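Local coordinates for ribokinase (Thermotoga maritima, PDB 1VM7), which probably phosphorylates D-ribose at O-5, using ATP and a divalent cation, most likely magnesium, to give D-ribose 5-phosphate, at residues I150-E153 against T154-E157; N177-I180 against F181-D185. One frame throughout, in Å; residues are numbered along the deposited sequence.

Contact 1 (I150-E153 against T154-E157)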
# COMPACT_ATOMS: atom_id res chain seq x y z
N ILE A 150 -10.69 -16.59 4.10
CA ILE A 150 -11.98 -15.96 4.23
C ILE A 150 -12.49 -16.42 5.59
O ILE A 150 -11.83 -17.24 6.27
CB ILE A 150 -12.94 -16.33 3.06
CG1 ILE A 150 -13.15 -17.85 2.97
CG2 ILE A 150 -12.35 -15.82 1.77
CD1 ILE A 150 -14.17 -18.27 1.96
N PRO A 151 -13.62 -15.87 6.04
CA PRO A 151 -14.09 -16.27 7.36
C PRO A 151 -14.26 -17.78 7.43
O PRO A 151 -14.82 -18.37 6.50
CB PRO A 151 -15.45 -15.56 7.45
CG PRO A 151 -15.30 -14.39 6.61
CD PRO A 151 -14.54 -14.89 5.44
N PHE A 152 -13.75 -18.40 8.49
CA PHE A 152 -13.71 -19.84 8.53
C PHE A 152 -15.13 -20.41 8.44
O PHE A 152 -15.37 -21.43 7.81
CB PHE A 152 -13.04 -20.33 9.81
CG PHE A 152 -12.91 -21.80 9.82
CD1 PHE A 152 -12.05 -22.42 8.92
CD2 PHE A 152 -13.72 -22.58 10.64
CE1 PHE A 152 -11.93 -23.79 8.89
CE2 PHE A 152 -13.61 -23.96 10.62
CZ PHE A 152 -12.72 -24.57 9.74
N GLU A 153 -16.08 -19.72 9.05
CA GLU A 153 -17.46 -20.19 9.06
C GLU A 153 -18.00 -20.43 7.66
O GLU A 153 -18.89 -21.28 7.47
CB GLU A 153 -18.41 -19.19 9.74
CG GLU A 153 -18.54 -17.85 8.97
CD GLU A 153 -19.89 -17.19 9.15
OE1 GLU A 153 -20.44 -17.30 10.26
OE2 GLU A 153 -20.39 -16.58 8.17
N THR A 154 -17.50 -19.66 6.70
CA THR A 154 -17.95 -19.79 5.33
C THR A 154 -17.29 -21.01 4.72
O THR A 154 -17.96 -21.86 4.15
CB THR A 154 -17.63 -18.55 4.50
OG1 THR A 154 -18.39 -17.46 5.01
CG2 THR A 154 -18.01 -18.76 3.02
N THR A 155 -15.98 -21.09 4.87
CA THR A 155 -15.22 -22.24 4.44
C THR A 155 -15.85 -23.50 5.03
O THR A 155 -16.15 -24.44 4.31
CB THR A 155 -13.75 -22.12 4.88
OG1 THR A 155 -13.17 -21.01 4.19
CG2 THR A 155 -12.93 -23.38 4.57
N LEU A 156 -16.07 -23.50 6.33
CA LEU A 156 -16.62 -24.65 6.99
C LEU A 156 -18.01 -25.03 6.44
O LEU A 156 -18.30 -26.20 6.18
CB LEU A 156 -16.70 -24.38 8.49
CG LEU A 156 -17.40 -25.44 9.34
CD1 LEU A 156 -16.80 -26.83 9.12
CD2 LEU A 156 -17.30 -25.01 10.80
N GLU A 157 -18.87 -24.03 6.28
CA GLU A 157 -20.22 -24.29 5.84
C GLU A 157 -20.21 -24.88 4.44
O GLU A 157 -20.99 -25.78 4.16
CB GLU A 157 -21.07 -23.01 5.91
CG GLU A 157 -22.57 -23.23 5.73
CD GLU A 157 -23.20 -24.01 6.86
OE1 GLU A 157 -22.48 -24.58 7.73
OE2 GLU A 157 -24.44 -24.07 6.89
O HOH W 1 -11.57 -19.93 5.70
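Phe152 and Leu156, one helical turn apart, make the main apolar contact at the start of helix 152-161. Leu156 CB lies 3.8 Å from Phe152 CE2 and 4.3 Å from the ring centroid, 29° off the ring normal, an off-centre CH-pi contact. The ring can reach it because Phe152 CG stands anti to the backbone N (chi1 -176°), which swings the phenyl along the helix rather than back over its start. On another side of the turn, Ile150 lays its CG1 3.4 Å from Thr155 OG1, while its CD1 lies 4.0 Å from Thr154 CG2, the Ile150 and Thr154 side chains crossing at about a right angle.

Backbone bonds define the helix start. Pro151 is the N-cap residue; its O accepts Thr154 N at 3.0 Å and takes a weak second bond from Thr155 N. The next i to i+4 bond along, Leu156 N to Phe152 O, is short at 2.6 Å.

Water 1 bridges the N-terminal turn, donating to Ile150 O (2.8 Å) and also bonded to Thr155 OG1. That hydroxyl has a further weak bond to Gln147 O, and Thr154 OG1 is bonded to Leu128 O, so Thr154 ties the helix to preceding chain through its hydroxyl, and Thr155 does so more weakly.

An alanine at Phe152 would remove the ring from beside Leu156 CB and would probably leave a gap between this first turn and Asn177 and Ile180, which the ring also touches.

Ile150 follows Glu149, a predicted substrate-binding residue, and the turn begins the helix of the beta-alpha-beta unit formed by strand 143-146, helix 152-161 and strand 165-168.

Contact 2 (N177-I180 against F181-D185)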
# COMPACT_ATOMS: atom_id res chain seq x y z
N ASN A 177 -11.10 -24.79 12.80
CA ASN A 177 -11.81 -25.61 13.79
C ASN A 177 -11.85 -27.06 13.30
O ASN A 177 -11.99 -27.33 12.10
CB ASN A 177 -13.25 -25.08 14.04
CG ASN A 177 -14.13 -26.02 14.92
OD1 ASN A 177 -15.17 -26.51 14.47
ND2 ASN A 177 -13.71 -26.27 16.16
N GLU A 178 -11.72 -27.97 14.26
CA GLU A 178 -11.67 -29.41 14.02
C GLU A 178 -12.83 -29.96 13.21
O GLU A 178 -12.73 -31.01 12.57
CB GLU A 178 -11.67 -30.13 15.38
CG GLU A 178 -11.39 -31.62 15.31
CD GLU A 178 -11.04 -32.18 16.67
OE1 GLU A 178 -11.84 -32.01 17.60
OE2 GLU A 178 -9.94 -32.77 16.81
N GLU A 179 -13.95 -29.25 13.25
CA GLU A 179 -15.18 -29.77 12.67
C GLU A 179 -15.06 -29.99 11.16
O GLU A 179 -15.74 -30.85 10.61
CB GLU A 179 -16.36 -28.83 12.98
CG GLU A 179 -17.74 -29.39 12.62
CD GLU A 179 -18.85 -28.32 12.65
OE1 GLU A 179 -18.67 -27.24 13.27
OE2 GLU A 179 -19.92 -28.58 12.05
N ILE A 180 -14.19 -29.21 10.50
CA ILE A 180 -14.11 -29.22 9.05
C ILE A 180 -13.58 -30.54 8.50
O ILE A 180 -13.99 -30.97 7.41
CB ILE A 180 -13.25 -28.02 8.50
CG1 ILE A 180 -13.50 -27.82 7.01
CG2 ILE A 180 -11.75 -28.21 8.79
CD1 ILE A 180 -13.20 -26.45 6.58
N PHE A 181 -12.72 -31.21 9.25
CA PHE A 181 -11.90 -32.30 8.71
C PHE A 181 -12.71 -33.50 8.22
O PHE A 181 -12.38 -34.09 7.20
CB PHE A 181 -10.86 -32.72 9.76
CG PHE A 181 -9.89 -31.62 10.11
CD1 PHE A 181 -9.01 -31.14 9.14
CD2 PHE A 181 -9.86 -31.05 11.37
CE1 PHE A 181 -8.11 -30.13 9.43
CE2 PHE A 181 -8.96 -30.04 11.66
CZ PHE A 181 -8.08 -29.57 10.67
N GLN A 182 -13.76 -33.85 8.96
CA GLN A 182 -14.62 -34.99 8.62
C GLN A 182 -15.34 -34.81 7.28
O GLN A 182 -15.75 -35.79 6.65
CB GLN A 182 -15.66 -35.23 9.73
CG GLN A 182 -16.71 -34.11 9.76
CD GLN A 182 -17.47 -34.03 11.05
OE1 GLN A 182 -18.21 -34.94 11.38
NE2 GLN A 182 -17.32 -32.91 11.76
N TYR A 183 -15.49 -33.56 6.85
CA TYR A 183 -16.13 -33.22 5.58
C TYR A 183 -15.17 -33.17 4.39
O TYR A 183 -15.62 -32.98 3.26
CB TYR A 183 -16.86 -31.88 5.70
CG TYR A 183 -17.91 -31.91 6.78
CD1 TYR A 183 -19.02 -32.77 6.66
CD2 TYR A 183 -17.81 -31.13 7.91
CE1 TYR A 183 -19.99 -32.83 7.66
CE2 TYR A 183 -18.77 -31.18 8.90
CZ TYR A 183 -19.87 -32.02 8.76
OH TYR A 183 -20.83 -32.08 9.76
N LEU A 184 -13.88 -33.38 4.62
CA LEU A 184 -12.87 -33.24 3.58
C LEU A 184 -12.61 -34.51 2.81
O LEU A 184 -12.48 -35.58 3.39
CB LEU A 184 -11.53 -32.84 4.20
CG LEU A 184 -11.49 -31.56 5.01
CD1 LEU A 184 -10.05 -31.21 5.24
CD2 LEU A 184 -12.28 -30.40 4.33
N ASP A 185 -12.49 -34.37 1.50
CA ASP A 185 -11.99 -35.44 0.63
C ASP A 185 -10.47 -35.33 0.49
O ASP A 185 -9.77 -36.32 0.44
CB ASP A 185 -12.73 -35.40 -0.71
CG ASP A 185 -14.21 -35.76 -0.56
OD1 ASP A 185 -14.51 -36.95 -0.37
OD2 ASP A 185 -15.07 -34.86 -0.56
O HOH W 2 -14.07 -33.30 11.56
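Glu178 O is gripped from two directions: Phe181 N gives it a weak bond of 3.3 Å, and water 2 donates to it at 2.8 Å. The same water accepts Gln182 N at 2.7 Å, so it links two backbone positions of one turn that make no direct bond to each other. Glu179 O has a side-chain partner instead. Gln182 NE2 reaches it at 2.8 Å with an N-H...O angle of 170°, in the carbonyl plane and on a lone pair, with the acceptor almost in the amide plane. The amide gets there because Gln182 CG sits between the backbone N and the carbonyl carbon (chi1 69°), with an extended chain beyond it; CG also rests over the centre of one face of the Tyr183 ring.

Bonds from i to i+3, such as Tyr183 N to Ile180 O at 3.0 Å, together with helical torsions from Glu178 to Ile180, give a run of overlapping turns in the connection between strands 165-168 and 186-187 of the large mixed sheet of the pfkB-family fold. Asn177 OD1 takes a weak bond from Glu179 N, an Asx turn.

The apolar contacts are made by Ile180, through its two branches. Ile180 CG2 stands over the centre of one Phe181 face, 4.0 Å from the centroid and 8° off the normal, a CH-pi contact. The other branch, with Ile180 CG1 anti to the backbone N, meets Leu184 CD2 at 3.9 Å. Beyond these turns, Phe201 meets the Phe181 ring edge-to-face, and Leu184 packs on Val166 and Phe168 of strand 165-168.

Followed from the N terminus, the chain leaves strand 143-146 and winds through contact 1 into helix 152-161, then runs through strand 165-168 and a connecting loop to contact 2, which leads into strand 186-187. Each contact closes a local turn, and the two stand in series, neither nested nor crossed. Though separated along the chain by the rest of helix 152-161 and strand 165-168, they touch in space, with centres about 12 Å apart. Phe152 CE2 approaches Asn177 N at 3.4 Å, Leu156 CD1 reaches Ile180 CA at 3.6 Å, and Thr155 CG2 meets Ile180 CD1 at 3.7 Å. This packing joins the N-terminal turns of helix 152-161 to the overlapping turns that follow strand 165-168.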